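PDB 2BE3: GTP pyrophosphokinase from Streptococcus pneumoniae, which probably transfers pyrophosphate from ATP to GTP or GDP, making the (p)ppGpp alarmones of the bacterial stringent response. Local coordinates for residues E127-T132 with A136-A141; K23-G28 with H97-M102; E9-P14 with A67-D72; D72-A77 with I104-D109. All coordinates share one frame; numbering follows the deposited sequence.

Interaction 1: residues E127-T132 with A136-A141; sequences EYTVDT and AKTILA
The carbonyl oxygen of Tyr128 is held by two groups of the facing strand: Ile139 N donates a hydrogen bond to it over 2.8 Å, and Thr138 CA makes a longer C-H...O contact. Tyr128 N answers with a bond to Ile139 O at 3.0 Å, and Val130 and Lys137 repeat the double pairing, so four backbone bonds join two antiparallel strands whose directions differ by 144°. Between these hydrogen-bonded pairs, Thr129 and Thr138 form a non-hydrogen-bonded pair closed by their side chains. Both hydroxyls lie beside their own backbone nitrogens (chi1 -60° and -64°), which brings OG1 of Thr129 within 2.8 Å of OG1 of Thr138. The methyls, anti to the backbone N, diverge: Thr129 CG2 toward Ala136 CB at 3.9 Å, Thr138 CG2 toward Glu127 CB. On this same face Glu127 and Leu140 run side by side, CG of Glu127 lying 3.9 Å from CD2 of Leu140, while the Glu127 carboxylate pairs with Arg103. On the other face Ile139 CD1 approaches Tyr128 CB, and Val130 CG2 lies 3.4 Å from the backbone O of Lys137. The Tyr128 ring leads away from the strand pair, its hydroxyl bonding to Glu21 and Lys25, and Lys137 reaches Glu70. At the turn, Asp131 OD1 accepts from the backbone N of Gln100 of the second subunit. This is a beta hairpin of strands 122-130 and 137-147 in the mixed sheet; helix 6-35 covers the Tyr128-Ile139 face, and strand 102-109 flanks strand 122-130.

Interaction 2: residues K23-G28 with H97-M102; sequences KIKLRG and HKRQDM
One carboxylate oxygen, OD2 of Asp101, serves two cations that come from different parts of the chain. Lys25 NZ meets it at 2.9 Å on its anti lone pair, while Arg99 NH2, only two residues away from Asp101, bonds to it over 2.6 Å from above the carboxylate plane. Arg99 grips side-on, since its NE also donates to Asp101 OD1 at 2.8 Å. A bend at chi3 (68°) folds the arginine chain back so that both nitrogens face the aspartate, and the pair of bonds should fix the rotation of each group. The three side chains thus form a salt-bridge network tying the long helix 6-35 to the loop that links helix 89-97 with strand 102-109. The lysine arrives as an extended chain whose methylenes also pack on the arginine: the two side chains cross at a slant, with Lys25 CD 3.7 Å from Arg99 NH2. Lys25 NZ is shared with Tyr128 OH of the hairpin, its strongest partner outside the two segments. Next to this cluster the loop enters the subunit interface, where Gln100 NE2 bonds to Asp131 OD2 of the second subunit.

Interaction 3: residues E9-P14 with A67-D72; sequences EEFLDP and ATLEHD
Phe11 leaves helix 6-35 with its CB directed at the short helix 69-72, and its ring closes on Leu69 and Glu70. CG stands opposite the backbone N across the CA-CB bond (chi1 175°), which carries the ring outward from the helix. Along one edge, CE1 comes to 4.3 Å from Glu70 CB, which lies near the ring plane. Across the ring, CE2 is 3.7 Å from Leu69 CD2, which approaches obliquely. The tip, CZ, makes the closest approach, touching the same methyl, CD2 of Leu69, at 3.6 Å and the branch point, CG of Leu69, at 3.9 Å. The leucine also packs on Ile55 and Met59 of helix 52-62. The Phe11 ring meets that of Tyr15, one turn further along its own helix, with the planes about 40° apart. Glu70 lends only its aliphatic base to Phe11; its carboxylate forms a salt bridge with Lys137. Tetraethylene glycol, probably from the crystallisation liquor, lies about 3 Å from the Phe11 side chain. No hydrogen bond crosses the contact: it is plain helix-to-helix apolar packing, in which one aromatic side chain from the long N-terminal helix is set against a short helix preceding strand 77-83.

Interaction 4: residues D72-A77 with I104-D109; sequences DLQDIA and IIQERD
The Gln74 amide spends both its ends on strand 102-109. Its NE2 donates to Gln106 OE1 at 2.9 Å, a nearly straight bond (166° at the hydrogen) in which the acceptor lies in the Gln74 amide plane. The two amides are turned 78° against each other. The other end, Gln74 OE1, takes a weak bond from Arg108 NH2 over 3.1 Å; the N-H points well off the oxygen, with 126° at the hydrogen, and the guanidinium is tilted to the amide. A donor beside OE1 and an acceptor beside NE2 are consistent with this rotation of the Gln74 amide, though the first bond is weak. Gln74 gets there as an extended chain from the loop between helix 69-72 and strand 77-83. It lies over the sheet, on Leu140 of strand 137-147 and Val125 of strand 122-130, and reaches the edge strand 102-109. Gln106 and Arg108, two residues apart on that strand, direct their side chains to the same face. Next to them, Ile105 and Gln106 both face Val125 in a classic beta bulge, with Ile105 packed on Leu140 and Glu127, while Arg108 pairs through its backbone with His123. On the loop side, the neighbouring Asp75 makes salt bridges to Arg48, Lys50 and Lys58. Glycerol, probably from the crystallisation liquor, lies about 3 Å from the Arg108 side chain, and Asp109 N bonds to glycerol.

Interactions 1 and 4 belong to the same mixed sheet, the first joining neighbouring strands through backbone bonds, the second crossing its surface through side-chain amides and a guanidinium. Interactions 2 and 3 both use helix 6-35, at sites whose centres are about 22 Å apart: one is ionic, the other apolar. Interactions 1, 2 and 3 are partly buried, whereas interaction 4 is a surface contact. Direct links join them: Tyr128 connects interactions 1 and 2, His97 NE2 probably bonds to Glu107 OE2 between 2 and 4, and Ile76 of interaction 4 packs on Phe11 and Leu69 of interaction 3. Segments of the first three also touch the second subunit; those of interaction 4 do not.

Interaction 1: residues E127-T132 with A136-A141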
loop_
_atom_site.group_PDB
_atom_site.type_symbol
_atom_site.label_atom_id
_atom_site.label_comp_id
_atom_site.label_asym_id
_atom_site.label_seq_id
_atom_site.Cartn_x
_atom_site.Cartn_y
_atom_site.Cartn_z
ATOM N N GLU A 127 10.295 10.245 6.055
ATOM C CA GLU A 127 9.671 9.542 7.155
ATOM C C GLU A 127 8.375 8.970 6.625
ATOM O O GLU A 127 7.594 9.673 5.970
ATOM C CB GLU A 127 9.400 10.457 8.322
ATOM C CG GLU A 127 10.586 10.622 9.152
ATOM C CD GLU A 127 10.429 11.688 10.213
ATOM O OE1 GLU A 127 9.294 12.220 10.411
ATOM O OE2 GLU A 127 11.468 11.978 10.854
ATOM N N TYR A 128 8.190 7.674 6.878
ATOM C CA TYR A 128 7.023 6.939 6.414
ATOM C C TYR A 128 6.496 6.136 7.599
ATOM O O TYR A 128 7.248 5.433 8.280
ATOM C CB TYR A 128 7.388 6.048 5.212
ATOM C CG TYR A 128 6.196 5.384 4.565
ATOM C CD1 TYR A 128 5.365 6.099 3.695
ATOM C CD2 TYR A 128 5.875 4.041 4.847
ATOM C CE1 TYR A 128 4.258 5.504 3.110
ATOM C CE2 TYR A 128 4.752 3.441 4.287
ATOM C CZ TYR A 128 3.953 4.174 3.410
ATOM O OH TYR A 128 2.843 3.587 2.830
ATOM N N THR A 129 5.206 6.275 7.869
ATOM C CA THR A 129 4.561 5.535 8.955
ATOM C C THR A 129 3.759 4.355 8.409
ATOM O O THR A 129 2.938 4.509 7.502
ATOM C CB THR A 129 3.660 6.470 9.775
ATOM O OG1 THR A 129 4.501 7.486 10.302
ATOM C CG2 THR A 129 2.963 5.720 10.966
ATOM N N VAL A 130 4.035 3.169 8.950
ATOM C CA VAL A 130 3.223 1.978 8.647
ATOM C C VAL A 130 2.326 1.640 9.839
ATOM O O VAL A 130 2.726 1.816 10.987
ATOM C CB VAL A 130 4.085 0.747 8.242
ATOM C CG1 VAL A 130 4.705 0.979 6.891
ATOM C CG2 VAL A 130 5.164 0.454 9.294
ATOM N N ASP A 131 1.108 1.171 9.552
ATOM C CA ASP A 131 0.223 0.633 10.591
ATOM C C ASP A 131 0.465 -0.855 10.752
ATOM O O ASP A 131 0.597 -1.593 9.781
ATOM C CB ASP A 131 -1.240 0.931 10.274
ATOM C CG ASP A 131 -1.544 2.418 10.305
ATOM O OD1 ASP A 131 -1.617 2.999 11.410
ATOM O OD2 ASP A 131 -1.722 3.000 9.219
ATOM N N THR A 132 0.522 -1.277 11.998
ATOM C CA THR A 132 1.090 -2.555 12.380
ATOM C C THR A 132 0.153 -3.039 13.473
ATOM O O THR A 132 -0.355 -2.212 14.223
ATOM C CB THR A 132 2.520 -2.275 12.939
ATOM O OG1 THR A 132 3.463 -2.279 11.866
ATOM C CG2 THR A 132 2.960 -3.231 14.001
ATOM N N ALA A 136 1.060 1.907 15.081
ATOM C CA ALA A 136 1.776 2.713 14.107
ATOM C C ALA A 136 3.276 2.698 14.389
ATOM O O ALA A 136 3.694 2.789 15.534
ATOM C CB ALA A 136 1.263 4.129 14.133
ATOM N N LYS A 137 4.068 2.577 13.323
ATOM C CA LYS A 137 5.513 2.593 13.421
ATOM C C LYS A 137 6.102 3.479 12.296
ATOM O O LYS A 137 5.833 3.258 11.104
ATOM C CB LYS A 137 6.018 1.152 13.385
ATOM C CG LYS A 137 7.507 1.012 13.244
ATOM C CD LYS A 137 8.166 1.138 14.615
ATOM C CE LYS A 137 9.574 1.696 14.522
ATOM N NZ LYS A 137 10.016 2.008 15.903
ATOM N N THR A 138 6.875 4.491 12.679
ATOM C CA THR A 138 7.528 5.401 11.739
ATOM C C THR A 138 8.946 4.939 11.399
ATOM O O THR A 138 9.738 4.655 12.277
ATOM C CB THR A 138 7.585 6.829 12.268
ATOM O OG1 THR A 138 6.259 7.338 12.422
ATOM C CG2 THR A 138 8.255 7.703 11.279
ATOM N N ILE A 139 9.247 4.838 10.115
ATOM C CA ILE A 139 10.552 4.388 9.665
ATOM C C ILE A 139 11.176 5.429 8.704
ATOM O O ILE A 139 10.472 6.306 8.159
ATOM C CB ILE A 139 10.499 2.939 9.040
ATOM C CG1 ILE A 139 9.525 2.837 7.876
ATOM C CG2 ILE A 139 10.077 1.892 10.075
ATOM C CD1 ILE A 139 10.189 2.923 6.556
ATOM N N LEU A 140 12.498 5.378 8.546
ATOM C CA LEU A 140 13.128 6.057 7.423
ATOM C C LEU A 140 13.126 5.191 6.150
ATOM O O LEU A 140 13.555 4.005 6.168
ATOM C CB LEU A 140 14.555 6.550 7.755
ATOM C CG LEU A 140 14.701 7.570 8.902
ATOM C CD1 LEU A 140 16.178 7.806 9.233
ATOM C CD2 LEU A 140 13.999 8.862 8.626
ATOM N N ALA A 141 12.714 5.793 5.032
ATOM C CA ALA A 141 12.921 5.145 3.707
ATOM C C ALA A 141 13.707 6.078 2.774
ATOM O O ALA A 141 13.585 7.311 2.852
ATOM C CB ALA A 141 11.598 4.746 3.092
#

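Interaction 2: residues K23-G28 with H97-M102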
loop_
_atom_site.group_PDB
_atom_site.type_symbol
_atom_site.label_atom_id
_atom_site.label_comp_id
_atom_site.label_asym_id
_atom_site.label_seq_id
_atom_site.Cartn_x
_atom_site.Cartn_y
_atom_site.Cartn_z
ATOM N N LYS A 23 6.357 0.753 -3.096
ATOM C CA LYS A 23 6.368 0.225 -4.481
ATOM C C LYS A 23 5.036 0.356 -5.139
ATOM O O LYS A 23 4.975 0.783 -6.266
ATOM C CB LYS A 23 6.835 -1.237 -4.581
ATOM C CG LYS A 23 8.333 -1.366 -4.500
ATOM C CD LYS A 23 8.836 -2.753 -4.846
ATOM C CE LYS A 23 8.210 -3.801 -3.997
ATOM N NZ LYS A 23 8.866 -5.109 -4.272
ATOM N N ILE A 24 3.965 -0.021 -4.464
ATOM C CA ILE A 24 2.635 0.084 -5.053
ATOM C C ILE A 24 2.202 1.553 -5.227
ATOM O O ILE A 24 1.640 1.929 -6.253
ATOM C CB ILE A 24 1.600 -0.736 -4.238
ATOM C CG1 ILE A 24 1.805 -2.235 -4.470
ATOM C CG2 ILE A 24 0.147 -0.337 -4.561
ATOM C CD1 ILE A 24 1.256 -3.072 -3.289
ATOM N N LYS A 25 2.481 2.381 -4.231
ATOM C CA LYS A 25 2.161 3.807 -4.300
ATOM C C LYS A 25 2.949 4.537 -5.389
ATOM O O LYS A 25 2.385 5.291 -6.132
ATOM C CB LYS A 25 2.330 4.462 -2.938
ATOM C CG LYS A 25 1.185 4.114 -1.996
ATOM C CD LYS A 25 1.609 4.371 -0.563
ATOM C CE LYS A 25 0.393 4.574 0.339
ATOM N NZ LYS A 25 0.826 5.040 1.692
ATOM N N LEU A 26 4.235 4.251 -5.526
ATOM C CA LEU A 26 5.029 4.871 -6.578
ATOM C C LEU A 26 4.604 4.464 -8.002
ATOM O O LEU A 26 4.514 5.322 -8.890
ATOM C CB LEU A 26 6.506 4.602 -6.326
ATOM C CG LEU A 26 6.972 5.329 -5.059
ATOM C CD1 LEU A 26 8.337 4.876 -4.621
ATOM C CD2 LEU A 26 6.913 6.836 -5.227
ATOM N N ARG A 27 4.316 3.168 -8.199
ATOM C CA ARG A 27 3.720 2.672 -9.419
ATOM C C ARG A 27 2.331 3.241 -9.683
ATOM O O ARG A 27 1.921 3.356 -10.833
ATOM C CB ARG A 27 3.668 1.144 -9.388
ATOM C CG ARG A 27 5.053 0.520 -9.366
ATOM C CD ARG A 27 4.992 -0.954 -9.125
ATOM N NE ARG A 27 6.336 -1.486 -9.079
ATOM C CZ ARG A 27 6.671 -2.672 -8.590
ATOM N NH1 ARG A 27 5.744 -3.490 -8.084
ATOM N NH2 ARG A 27 7.947 -3.024 -8.604
ATOM N N GLY A 28 1.586 3.608 -8.641
ATOM C CA GLY A 28 0.246 4.134 -8.864
ATOM C C GLY A 28 0.339 5.542 -9.431
ATOM O O GLY A 28 -0.524 5.965 -10.192
ATOM N N HIS A 97 6.686 15.843 -2.688
ATOM C CA HIS A 97 6.419 16.918 -1.708
ATOM C C HIS A 97 4.947 17.150 -1.439
ATOM O O HIS A 97 4.566 17.558 -0.374
ATOM C CB HIS A 97 7.068 18.247 -2.116
ATOM C CG HIS A 97 8.527 18.329 -1.781
ATOM N ND1 HIS A 97 8.995 18.805 -0.573
ATOM C CD2 HIS A 97 9.619 18.010 -2.510
ATOM C CE1 HIS A 97 10.316 18.765 -0.573
ATOM N NE2 HIS A 97 10.716 18.291 -1.741
ATOM N N LYS A 98 4.141 16.889 -2.442
ATOM C CA LYS A 98 2.698 16.987 -2.414
ATOM C C LYS A 98 2.022 15.892 -1.542
ATOM O O LYS A 98 0.896 16.059 -1.114
ATOM C CB LYS A 98 2.274 16.803 -3.873
ATOM C CG LYS A 98 0.922 17.270 -4.254
ATOM C CD LYS A 98 0.652 16.972 -5.739
ATOM C CE LYS A 98 1.316 17.980 -6.663
ATOM N NZ LYS A 98 0.930 17.719 -8.081
ATOM N N ARG A 99 2.694 14.765 -1.305
ATOM C CA ARG A 99 2.106 13.637 -0.567
ATOM C C ARG A 99 2.007 13.844 0.947
ATOM O O ARG A 99 2.966 14.302 1.595
ATOM C CB ARG A 99 2.919 12.379 -0.830
ATOM C CG ARG A 99 2.906 11.939 -2.285
ATOM C CD ARG A 99 3.576 10.584 -2.420
ATOM N NE ARG A 99 2.785 9.528 -1.786
ATOM C CZ ARG A 99 1.909 8.756 -2.431
ATOM N NH1 ARG A 99 1.698 8.898 -3.730
ATOM N NH2 ARG A 99 1.241 7.834 -1.764
ATOM N N GLN A 100 0.859 13.473 1.513
ATOM C CA GLN A 100 0.643 13.613 2.949
ATOM C C GLN A 100 0.912 12.299 3.683
ATOM O O GLN A 100 0.689 12.207 4.862
ATOM C CB GLN A 100 -0.778 14.127 3.225
ATOM C CG GLN A 100 -1.911 13.355 2.561
ATOM C CD GLN A 100 -2.332 12.056 3.312
ATOM O OE1 GLN A 100 -2.807 12.112 4.471
ATOM N NE2 GLN A 100 -2.199 10.890 2.629
ATOM N N ASP A 101 1.373 11.267 2.974
ATOM C CA ASP A 101 1.672 9.985 3.617
ATOM C C ASP A 101 3.173 9.832 3.905
ATOM O O ASP A 101 3.660 8.748 4.250
ATOM C CB ASP A 101 1.140 8.802 2.781
ATOM C CG ASP A 101 1.819 8.686 1.432
ATOM O OD1 ASP A 101 2.480 9.654 0.996
ATOM O OD2 ASP A 101 1.685 7.625 0.781
HETATM N N MSE A 102 3.904 10.922 3.745
HETATM C CA MSE A 102 5.329 10.921 4.050
HETATM C C MSE A 102 5.790 12.329 4.358
HETATM O O MSE A 102 5.140 13.324 3.998
HETATM C CB MSE A 102 6.140 10.350 2.873
HETATM C CG MSE A 102 5.946 11.126 1.594
HETATM SE SE MSE A 102 6.858 10.334 0.035
HETATM C CE MSE A 102 5.888 8.495 -0.139
#

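Interaction 3: residues E9-P14 with A67-D72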
loop_
_atom_site.group_PDB
_atom_site.type_symbol
_atom_site.label_atom_id
_atom_site.label_comp_id
_atom_site.label_asym_id
_atom_site.label_seq_id
_atom_site.Cartn_x
_atom_site.Cartn_y
_atom_site.Cartn_z
ATOM N N GLU A 9 13.763 -10.329 12.481
ATOM C CA GLU A 9 12.510 -10.477 11.753
ATOM C C GLU A 9 11.478 -9.475 12.272
ATOM O O GLU A 9 10.777 -8.827 11.505
ATOM C CB GLU A 9 11.998 -11.907 11.949
ATOM C CG GLU A 9 10.939 -12.332 10.977
ATOM C CD GLU A 9 10.497 -13.791 11.196
ATOM O OE1 GLU A 9 10.698 -14.628 10.269
ATOM O OE2 GLU A 9 9.974 -14.090 12.302
ATOM N N GLU A 10 11.406 -9.344 13.588
ATOM C CA GLU A 10 10.528 -8.374 14.203
ATOM C C GLU A 10 10.940 -6.947 13.876
ATOM O O GLU A 10 10.083 -6.067 13.745
ATOM C CB GLU A 10 10.485 -8.575 15.711
ATOM C CG GLU A 10 9.675 -9.806 16.112
ATOM C CD GLU A 10 9.726 -10.093 17.626
ATOM O OE1 GLU A 10 10.275 -9.270 18.420
ATOM O OE2 GLU A 10 9.200 -11.160 18.016
ATOM N N PHE A 11 12.246 -6.726 13.728
ATOM C CA PHE A 11 12.746 -5.398 13.422
ATOM C C PHE A 11 12.471 -5.008 11.965
ATOM O O PHE A 11 12.102 -3.870 11.675
ATOM C CB PHE A 11 14.241 -5.294 13.734
ATOM C CG PHE A 11 14.841 -3.989 13.320
ATOM C CD1 PHE A 11 14.634 -2.837 14.088
ATOM C CD2 PHE A 11 15.588 -3.892 12.153
ATOM C CE1 PHE A 11 15.179 -1.629 13.702
ATOM C CE2 PHE A 11 16.122 -2.670 11.752
ATOM C CZ PHE A 11 15.925 -1.553 12.522
ATOM N N LEU A 12 12.644 -5.957 11.062
ATOM C CA LEU A 12 12.604 -5.679 9.630
ATOM C C LEU A 12 11.210 -5.581 9.039
ATOM O O LEU A 12 11.010 -4.892 8.037
ATOM C CB LEU A 12 13.400 -6.730 8.858
ATOM C CG LEU A 12 14.900 -6.629 9.070
ATOM C CD1 LEU A 12 15.583 -7.758 8.334
ATOM C CD2 LEU A 12 15.440 -5.252 8.673
ATOM N N ASP A 13 10.250 -6.252 9.670
ATOM C CA ASP A 13 8.857 -6.259 9.206
ATOM C C ASP A 13 8.268 -4.917 8.783
ATOM O O ASP A 13 7.733 -4.816 7.691
ATOM C CB ASP A 13 7.948 -6.929 10.226
ATOM C CG ASP A 13 7.580 -8.302 9.817
ATOM O OD1 ASP A 13 7.683 -9.232 10.664
ATOM O OD2 ASP A 13 7.197 -8.470 8.619
ATOM N N PRO A 14 8.325 -3.898 9.658
ATOM C CA PRO A 14 7.838 -2.583 9.213
ATOM C C PRO A 14 8.471 -2.115 7.896
ATOM O O PRO A 14 7.771 -1.552 7.065
ATOM C CB PRO A 14 8.209 -1.641 10.368
ATOM C CG PRO A 14 8.408 -2.528 11.530
ATOM C CD PRO A 14 8.756 -3.900 11.066
ATOM N N ALA A 67 20.651 0.463 19.191
ATOM C CA ALA A 67 19.761 1.471 19.737
ATOM C C ALA A 67 19.458 2.610 18.750
ATOM O O ALA A 67 18.322 3.063 18.683
ATOM C CB ALA A 67 20.311 2.004 21.014
ATOM N N THR A 68 20.438 3.027 17.948
ATOM C CA THR A 68 20.236 4.162 17.043
ATOM C C THR A 68 20.008 3.741 15.589
ATOM O O THR A 68 19.824 4.570 14.690
ATOM C CB THR A 68 21.383 5.204 17.179
ATOM O OG1 THR A 68 22.566 4.713 16.558
ATOM C CG2 THR A 68 21.684 5.478 18.646
ATOM N N LEU A 69 19.996 2.434 15.361
ATOM C CA LEU A 69 19.921 1.892 14.023
ATOM C C LEU A 69 18.798 2.511 13.191
ATOM O O LEU A 69 19.020 2.955 12.056
ATOM C CB LEU A 69 19.788 0.379 14.102
ATOM C CG LEU A 69 19.621 -0.363 12.772
ATOM C CD1 LEU A 69 20.761 0.015 11.779
ATOM C CD2 LEU A 69 19.489 -1.877 12.985
ATOM N N GLU A 70 17.594 2.584 13.755
ATOM C CA GLU A 70 16.445 3.060 12.989
ATOM C C GLU A 70 16.473 4.578 12.746
ATOM O O GLU A 70 15.743 5.116 11.891
ATOM C CB GLU A 70 15.160 2.657 13.708
ATOM C CG GLU A 70 14.936 3.373 15.017
ATOM C CD GLU A 70 13.731 2.831 15.757
ATOM O OE1 GLU A 70 12.652 3.444 15.665
ATOM O OE2 GLU A 70 13.855 1.776 16.405
ATOM N N HIS A 71 17.325 5.261 13.491
ATOM C CA HIS A 71 17.410 6.689 13.374
ATOM C C HIS A 71 18.520 7.103 12.434
ATOM O O HIS A 71 18.440 8.179 11.824
ATOM C CB HIS A 71 17.630 7.329 14.776
ATOM C CG HIS A 71 16.666 6.840 15.815
ATOM N ND1 HIS A 71 15.348 7.251 15.859
ATOM C CD2 HIS A 71 16.817 5.960 16.833
ATOM C CE1 HIS A 71 14.734 6.670 16.879
ATOM N NE2 HIS A 71 15.605 5.884 17.489
ATOM N N ASP A 72 19.566 6.285 12.348
ATOM C CA ASP A 72 20.814 6.705 11.701
ATOM C C ASP A 72 20.993 6.119 10.313
ATOM O O ASP A 72 21.614 6.754 9.475
ATOM C CB ASP A 72 22.052 6.335 12.534
ATOM C CG ASP A 72 22.193 7.156 13.830
ATOM O OD1 ASP A 72 21.544 8.223 13.998
ATOM O OD2 ASP A 72 22.996 6.716 14.692
#

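Interaction 4: residues D72-A77 with I104-D109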
loop_
_atom_site.group_PDB
_atom_site.type_symbol
_atom_site.label_atom_id
_atom_site.label_comp_id
_atom_site.label_asym_id
_atom_site.label_seq_id
_atom_site.Cartn_x
_atom_site.Cartn_y
_atom_site.Cartn_z
ATOM N N ASP A 72 19.566 6.285 12.348
ATOM C CA ASP A 72 20.814 6.705 11.701
ATOM C C ASP A 72 20.993 6.119 10.313
ATOM O O ASP A 72 21.614 6.754 9.475
ATOM C CB ASP A 72 22.052 6.335 12.534
ATOM C CG ASP A 72 22.193 7.156 13.830
ATOM O OD1 ASP A 72 21.544 8.223 13.998
ATOM O OD2 ASP A 72 22.996 6.716 14.692
ATOM N N LEU A 73 20.476 4.908 10.084
ATOM C CA LEU A 73 20.526 4.269 8.781
ATOM C C LEU A 73 19.320 4.632 7.906
ATOM O O LEU A 73 18.200 4.198 8.160
ATOM C CB LEU A 73 20.664 2.743 8.957
ATOM C CG LEU A 73 21.198 1.934 7.778
ATOM C CD1 LEU A 73 22.373 2.649 7.134
ATOM C CD2 LEU A 73 21.539 0.502 8.153
ATOM N N GLN A 74 19.550 5.398 6.851
ATOM C CA GLN A 74 18.450 5.964 6.070
ATOM C C GLN A 74 17.765 5.045 5.042
ATOM O O GLN A 74 16.671 5.351 4.574
ATOM C CB GLN A 74 18.914 7.254 5.398
ATOM C CG GLN A 74 19.145 8.395 6.434
ATOM C CD GLN A 74 19.591 9.716 5.786
ATOM O OE1 GLN A 74 20.352 9.727 4.795
ATOM N NE2 GLN A 74 19.106 10.829 6.333
ATOM N N ASP A 75 18.379 3.916 4.715
ATOM C CA ASP A 75 17.936 3.184 3.558
ATOM C C ASP A 75 17.777 1.706 3.837
ATOM O O ASP A 75 17.979 0.899 2.947
ATOM C CB ASP A 75 18.914 3.406 2.399
ATOM C CG ASP A 75 20.300 2.783 2.659
ATOM O OD1 ASP A 75 20.833 2.936 3.787
ATOM O OD2 ASP A 75 20.833 2.096 1.730
ATOM N N ILE A 76 17.436 1.349 5.067
ATOM C CA ILE A 76 16.929 0.009 5.311
ATOM C C ILE A 76 15.765 -0.301 4.357
ATOM O O ILE A 76 15.730 -1.372 3.753
ATOM C CB ILE A 76 16.568 -0.216 6.792
ATOM C CG1 ILE A 76 17.816 -0.005 7.671
ATOM C CG2 ILE A 76 16.057 -1.626 6.978
ATOM C CD1 ILE A 76 17.520 0.275 9.139
ATOM N N ALA A 77 14.832 0.635 4.198
ATOM C CA ALA A 77 13.858 0.588 3.106
ATOM C C ALA A 77 14.407 1.474 1.959
ATOM O O ALA A 77 14.810 2.630 2.184
ATOM C CB ALA A 77 12.513 1.067 3.587
ATOM N N ILE A 104 9.277 14.537 3.872
ATOM C CA ILE A 104 10.598 14.579 3.245
ATOM C C ILE A 104 11.563 15.222 4.208
ATOM O O ILE A 104 11.438 16.398 4.494
ATOM C CB ILE A 104 10.581 15.321 1.882
ATOM C CG1 ILE A 104 9.789 14.494 0.881
ATOM C CG2 ILE A 104 12.013 15.583 1.358
ATOM C CD1 ILE A 104 9.544 15.182 -0.408
ATOM N N ILE A 105 12.519 14.454 4.721
ATOM C CA ILE A 105 13.433 15.027 5.694
ATOM C C ILE A 105 14.805 15.422 5.127
ATOM O O ILE A 105 15.493 16.200 5.721
ATOM C CB ILE A 105 13.544 14.173 6.997
ATOM C CG1 ILE A 105 14.145 12.829 6.680
ATOM C CG2 ILE A 105 12.148 13.981 7.652
ATOM C CD1 ILE A 105 15.049 12.396 7.722
ATOM N N GLN A 106 15.204 14.897 3.977
ATOM C CA GLN A 106 16.487 15.272 3.405
ATOM C C GLN A 106 16.515 14.946 1.927
ATOM O O GLN A 106 16.014 13.930 1.501
ATOM C CB GLN A 106 17.627 14.550 4.126
ATOM C CG GLN A 106 18.937 14.691 3.438
ATOM C CD GLN A 106 20.106 14.235 4.277
ATOM O OE1 GLN A 106 20.064 13.190 4.931
ATOM N NE2 GLN A 106 21.178 15.020 4.251
ATOM N N GLU A 107 17.114 15.820 1.146
ATOM C CA GLU A 107 17.318 15.571 -0.273
ATOM C C GLU A 107 18.793 15.682 -0.610
ATOM O O GLU A 107 19.482 16.527 -0.081
ATOM C CB GLU A 107 16.516 16.574 -1.086
ATOM C CG GLU A 107 15.081 16.210 -1.205
ATOM C CD GLU A 107 14.271 17.319 -1.803
ATOM O OE1 GLU A 107 14.576 17.749 -2.941
ATOM O OE2 GLU A 107 13.312 17.769 -1.152
ATOM N N ARG A 108 19.284 14.825 -1.497
ATOM C CA ARG A 108 20.665 14.914 -1.918
ATOM C C ARG A 108 20.779 14.814 -3.426
ATOM O O ARG A 108 20.425 13.791 -4.035
ATOM C CB ARG A 108 21.468 13.773 -1.338
ATOM C CG ARG A 108 21.615 13.780 0.125
ATOM C CD ARG A 108 22.904 13.071 0.392
ATOM N NE ARG A 108 23.046 12.651 1.775
ATOM C CZ ARG A 108 22.644 11.462 2.211
ATOM N NH1 ARG A 108 22.087 10.598 1.346
ATOM N NH2 ARG A 108 22.803 11.145 3.502
ATOM N N ASP A 109 21.338 15.866 -4.001
ATOM C CA ASP A 109 21.385 16.036 -5.411
ATOM C C ASP A 109 22.761 15.689 -5.969
ATOM O O ASP A 109 23.633 16.561 -6.075
ATOM C CB ASP A 109 21.001 17.486 -5.756
ATOM C CG ASP A 109 20.833 17.693 -7.244
ATOM O OD1 ASP A 109 20.948 16.709 -8.002
ATOM O OD2 ASP A 109 20.599 18.831 -7.666
#